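Local atomic coordinates of cellobiose 2-epimerase (Caldibacillus thermoamylovorans, PDB entry 5ZHB), a protein that catalyses the epimerization of cellobiose at carbon 2 of its reducing-end glucose, as a member of the N-acylglucosamine 2-epimerase family. Residues Val111-Thr122 / Ala133-Ile144. Residues are numbered along the deposited sequence; the frame is centred on the assembly and turned at random.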
loop_
_atom_site.group_PDB
_atom_site.type_symbol
_atom_site.label_atom_id
_atom_site.label_comp_id
_atom_site.label_asym_id
_atom_site.label_seq_id
_atom_site.Cartn_x
_atom_site.Cartn_y
_atom_site.Cartn_z
ATOM N N VAL A 111 5.728 -3.646 -12.652
ATOM C CA VAL A 111 5.170 -2.295 -12.619
ATOM C C VAL A 111 4.765 -1.922 -11.188
ATOM O O VAL A 111 4.968 -0.803 -10.759
ATOM C CB VAL A 111 3.997 -2.183 -13.618
ATOM C CG1 VAL A 111 3.232 -0.875 -13.451
ATOM C CG2 VAL A 111 4.443 -2.319 -15.065
ATOM N N TYR A 112 4.237 -2.884 -10.421
ATOM C CA TYR A 112 3.799 -2.663 -9.047
ATOM C C TYR A 112 4.970 -2.182 -8.209
ATOM O O TYR A 112 4.836 -1.249 -7.419
ATOM C CB TYR A 112 3.236 -3.975 -8.508
ATOM C CG TYR A 112 2.748 -4.023 -7.069
ATOM C CD1 TYR A 112 1.966 -3.009 -6.523
ATOM C CD2 TYR A 112 2.973 -5.150 -6.302
ATOM C CE1 TYR A 112 1.490 -3.104 -5.230
ATOM C CE2 TYR A 112 2.502 -5.257 -5.008
ATOM C CZ TYR A 112 1.761 -4.223 -4.471
ATOM O OH TYR A 112 1.290 -4.349 -3.193
ATOM N N ALA A 113 6.131 -2.816 -8.398
ATOM C CA ALA A 113 7.301 -2.409 -7.648
ATOM C C ALA A 113 7.769 -1.016 -8.081
ATOM O O ALA A 113 8.177 -0.231 -7.227
ATOM C CB ALA A 113 8.368 -3.493 -7.761
ATOM N N GLN A 114 7.718 -0.705 -9.383
ATOM C CA GLN A 114 8.172 0.587 -9.877
ATOM C C GLN A 114 7.283 1.692 -9.299
ATOM O O GLN A 114 7.773 2.740 -8.898
ATOM C CB GLN A 114 8.238 0.674 -11.403
ATOM C CG GLN A 114 8.901 -0.512 -12.098
ATOM C CD GLN A 114 10.183 -0.995 -11.448
ATOM O OE1 GLN A 114 11.100 -0.215 -11.178
ATOM N NE2 GLN A 114 10.262 -2.282 -11.178
ATOM N N ALA A 115 5.980 1.422 -9.220
ATOM C CA ALA A 115 5.034 2.357 -8.599
ATOM C C ALA A 115 5.413 2.670 -7.151
ATOM O O ALA A 115 5.513 3.847 -6.764
ATOM C CB ALA A 115 3.612 1.818 -8.702
ATOM N N PHE A 116 5.612 1.620 -6.346
ATOM C CA PHE A 116 6.046 1.798 -4.970
ATOM C C PHE A 116 7.335 2.627 -4.897
ATOM O O PHE A 116 7.484 3.398 -3.975
ATOM C CB PHE A 116 6.107 0.464 -4.214
ATOM C CG PHE A 116 4.813 0.300 -3.413
ATOM C CD1 PHE A 116 4.579 1.090 -2.306
ATOM C CD2 PHE A 116 3.807 -0.556 -3.834
ATOM C CE1 PHE A 116 3.369 1.039 -1.617
ATOM C CE2 PHE A 116 2.588 -0.611 -3.148
ATOM C CZ PHE A 116 2.375 0.180 -2.047
ATOM N N GLY A 117 8.243 2.490 -5.863
ATOM C CA GLY A 117 9.455 3.309 -5.911
ATOM C C GLY A 117 9.147 4.793 -6.044
ATOM O O GLY A 117 9.639 5.616 -5.260
ATOM N N VAL A 118 8.248 5.109 -6.978
ATOM C CA VAL A 118 7.818 6.490 -7.169
ATOM C C VAL A 118 7.203 7.046 -5.899
ATOM O O VAL A 118 7.548 8.154 -5.457
ATOM C CB VAL A 118 6.837 6.573 -8.344
ATOM C CG1 VAL A 118 6.128 7.920 -8.408
ATOM C CG2 VAL A 118 7.547 6.225 -9.637
ATOM N N TYR A 119 6.303 6.255 -5.284
ATOM C CA TYR A 119 5.626 6.683 -4.067
ATOM C C TYR A 119 6.632 6.997 -2.956
ATOM O O TYR A 119 6.496 8.005 -2.256
ATOM C CB TYR A 119 4.689 5.558 -3.623
ATOM C CG TYR A 119 3.728 5.895 -2.487
ATOM C CD1 TYR A 119 2.917 7.027 -2.521
ATOM C CD2 TYR A 119 3.602 5.061 -1.401
ATOM C CE1 TYR A 119 2.004 7.306 -1.522
ATOM C CE2 TYR A 119 2.717 5.340 -0.369
ATOM C CZ TYR A 119 1.897 6.457 -0.436
ATOM O OH TYR A 119 1.021 6.682 0.590
ATOM N N ALA A 120 7.609 6.108 -2.738
ATOM C CA ALA A 120 8.557 6.281 -1.640
ATOM C C ALA A 120 9.580 7.397 -1.903
ATOM O O ALA A 120 9.911 8.172 -0.984
ATOM C CB ALA A 120 9.227 4.981 -1.358
ATOM N N LEU A 121 10.051 7.475 -3.144
ATOM C CA LEU A 121 11.059 8.457 -3.537
ATOM C C LEU A 121 10.474 9.865 -3.481
ATOM O O LEU A 121 11.153 10.786 -3.043
ATOM C CB LEU A 121 11.600 8.123 -4.929
ATOM C CG LEU A 121 12.553 6.926 -5.015
ATOM C CD1 LEU A 121 12.669 6.475 -6.440
ATOM C CD2 LEU A 121 13.914 7.255 -4.458
ATOM N N THR A 122 9.203 10.022 -3.894
ATOM C CA THR A 122 8.542 11.315 -3.819
ATOM C C THR A 122 8.338 11.709 -2.361
ATOM O O THR A 122 8.596 12.854 -2.015
ATOM C CB THR A 122 7.265 11.350 -4.661
ATOM O OG1 THR A 122 6.332 10.345 -4.267
ATOM C CG2 THR A 122 7.581 11.164 -6.133
ATOM N N ALA A 133 16.733 11.953 -5.652
ATOM C CA ALA A 133 15.548 11.173 -5.310
ATOM C C ALA A 133 14.422 11.484 -6.293
ATOM O O ALA A 133 13.772 10.568 -6.788
ATOM C CB ALA A 133 15.138 11.449 -3.871
ATOM N N LEU A 134 14.222 12.776 -6.611
ATOM C CA LEU A 134 13.149 13.170 -7.511
ATOM C C LEU A 134 13.429 12.687 -8.938
ATOM O O LEU A 134 12.499 12.245 -9.619
ATOM C CB LEU A 134 12.896 14.680 -7.468
ATOM C CG LEU A 134 11.872 15.209 -8.481
ATOM C CD1 LEU A 134 10.520 14.523 -8.297
ATOM C CD2 LEU A 134 11.695 16.729 -8.421
ATOM N N ASP A 135 14.693 12.782 -9.387
ATOM C CA ASP A 135 15.112 12.287 -10.698
ATOM C C ASP A 135 14.862 10.781 -10.807
ATOM O O ASP A 135 14.477 10.256 -11.845
ATOM C CB ASP A 135 16.599 12.524 -10.924
ATOM C CG ASP A 135 17.166 12.007 -12.243
ATOM O OD1 ASP A 135 16.692 12.458 -13.310
ATOM O OD2 ASP A 135 18.073 11.136 -12.204
ATOM N N TYR A 136 15.177 10.062 -9.738
ATOM C CA TYR A 136 14.942 8.624 -9.708
ATOM C C TYR A 136 13.451 8.369 -9.897
ATOM O O TYR A 136 13.073 7.518 -10.699
ATOM C CB TYR A 136 15.518 8.069 -8.409
ATOM C CG TYR A 136 16.978 7.642 -8.462
ATOM C CD1 TYR A 136 17.449 6.798 -9.462
ATOM C CD2 TYR A 136 17.877 8.043 -7.479
ATOM C CE1 TYR A 136 18.778 6.392 -9.491
ATOM C CE2 TYR A 136 19.206 7.632 -7.488
ATOM C CZ TYR A 136 19.657 6.797 -8.493
ATOM O OH TYR A 136 20.952 6.353 -8.503
ATOM N N ALA A 137 12.616 9.161 -9.190
ATOM C CA ALA A 137 11.166 9.013 -9.268
ATOM C C ALA A 137 10.681 9.222 -10.703
ATOM O O ALA A 137 9.929 8.405 -11.258
ATOM C CB ALA A 137 10.486 9.971 -8.309
ATOM N N LYS A 138 11.191 10.281 -11.335
ATOM C CA LYS A 138 10.856 10.566 -12.720
ATOM C C LYS A 138 11.324 9.455 -13.652
ATOM O O LYS A 138 10.600 9.129 -14.582
ATOM C CB LYS A 138 11.381 11.938 -13.152
ATOM C CG LYS A 138 10.776 13.106 -12.381
ATOM C CD LYS A 138 11.102 14.469 -12.976
ATOM C CE LYS A 138 10.837 15.613 -12.056
ATOM N NZ LYS A 138 11.280 16.869 -12.662
ATOM N N GLN A 139 12.517 8.879 -13.444
ATOM C CA GLN A 139 12.929 7.747 -14.271
ATOM C C GLN A 139 11.932 6.580 -14.183
ATOM O O GLN A 139 11.617 5.946 -15.185
ATOM C CB GLN A 139 14.301 7.170 -13.929
ATOM C CG GLN A 139 15.468 8.096 -14.249
ATOM C CD GLN A 139 16.800 7.462 -13.909
ATOM O OE1 GLN A 139 17.056 6.304 -14.271
ATOM N NE2 GLN A 139 17.630 8.203 -13.181
ATOM N N LEU A 140 11.494 6.232 -12.969
ATOM C CA LEU A 140 10.568 5.120 -12.806
ATOM C C LEU A 140 9.229 5.448 -13.464
ATOM O O LEU A 140 8.662 4.588 -14.106
ATOM C CB LEU A 140 10.404 4.789 -11.321
ATOM C CG LEU A 140 11.686 4.401 -10.582
ATOM C CD1 LEU A 140 11.462 4.134 -9.097
ATOM C CD2 LEU A 140 12.288 3.184 -11.254
ATOM N N TYR A 141 8.736 6.682 -13.279
ATOM C CA TYR A 141 7.528 7.170 -13.945
ATOM C C TYR A 141 7.644 6.939 -15.455
ATOM O O TYR A 141 6.734 6.424 -16.099
ATOM C CB TYR A 141 7.313 8.641 -13.548
ATOM C CG TYR A 141 6.291 9.415 -14.373
ATOM C CD1 TYR A 141 4.948 9.046 -14.383
ATOM C CD2 TYR A 141 6.667 10.496 -15.173
ATOM C CE1 TYR A 141 4.021 9.715 -15.163
ATOM C CE2 TYR A 141 5.743 11.188 -15.948
ATOM C CZ TYR A 141 4.413 10.810 -15.924
ATOM O OH TYR A 141 3.487 11.451 -16.692
ATOM N N LYS A 142 8.808 7.269 -16.016
ATOM C CA LYS A 142 9.027 7.157 -17.450
ATOM C C LYS A 142 8.906 5.696 -17.890
ATOM O O LYS A 142 8.273 5.376 -18.900
ATOM C CB LYS A 142 10.364 7.863 -17.707
ATOM C CG LYS A 142 10.552 8.451 -19.104
ATOM C CD LYS A 142 11.338 7.595 -20.087
ATOM C CE LYS A 142 10.931 7.816 -21.523
ATOM N NZ LYS A 142 10.783 9.232 -21.894
ATOM N N LEU A 143 9.499 4.787 -17.102
ATOM C CA LEU A 143 9.405 3.372 -17.392
ATOM C C LEU A 143 7.949 2.927 -17.405
ATOM O O LEU A 143 7.541 2.199 -18.290
ATOM C CB LEU A 143 10.238 2.588 -16.374
ATOM C CG LEU A 143 11.754 2.696 -16.560
ATOM C CD1 LEU A 143 12.522 2.131 -15.391
ATOM C CD2 LEU A 143 12.141 1.985 -17.850
ATOM N N ILE A 144 7.186 3.342 -16.386
ATOM C CA ILE A 144 5.830 2.853 -16.209
ATOM C C ILE A 144 4.990 3.353 -17.378
ATOM O O ILE A 144 4.123 2.639 -17.850
ATOM C CB ILE A 144 5.233 3.284 -14.848
ATOM C CG1 ILE A 144 6.032 2.702 -13.635
ATOM C CG2 ILE A 144 3.760 2.883 -14.773
ATOM C CD1 ILE A 144 5.862 3.487 -12.340
#
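Leu121 lies as a knob over the backbone and side chains of Ala133, Tyr136, Ala137 and Leu140. The contact packs helices 111-128 and 131-145 knobs-into-holes, as an antiparallel hairpin of the (alpha/alpha)6 barrel expected for this family. Helix 111-128 lies on the inner side of the barrel, with helix 131-145 outside it. The segment axes approach to 8.5 Å at a signed crossing angle of -158°. Leu121 CD1 meets Leu140 CD1 at 3.7 Å, the two side chains crossing at about a right angle. Tyr79 of helix 69-86 also packs on Leu121. Leu140 is a knob in return, set among Gln114, Gly117, Val118 and Leu121. Gly117 has no side chain, and Leu140 CD1 rests on the backbone, 3.9 Å from Gly117 CA. Gln114 crosses Leu140 with its OE1 near CD2. The Gln114 chain bends at chi2, and its amide is held by Leu94 N at OE1 and by His110 O at NE2, so both atoms have a partner. Val118 has CG1 anti to its backbone N (chi1 168°), which sends CG2 toward Ala137 O and Leu140 CB, both at 3.6 Å. Ile144 fills the last hole, its CD1 3.7 Å from Ala115 N and its CG1 3.7 Å from Gln114 CB.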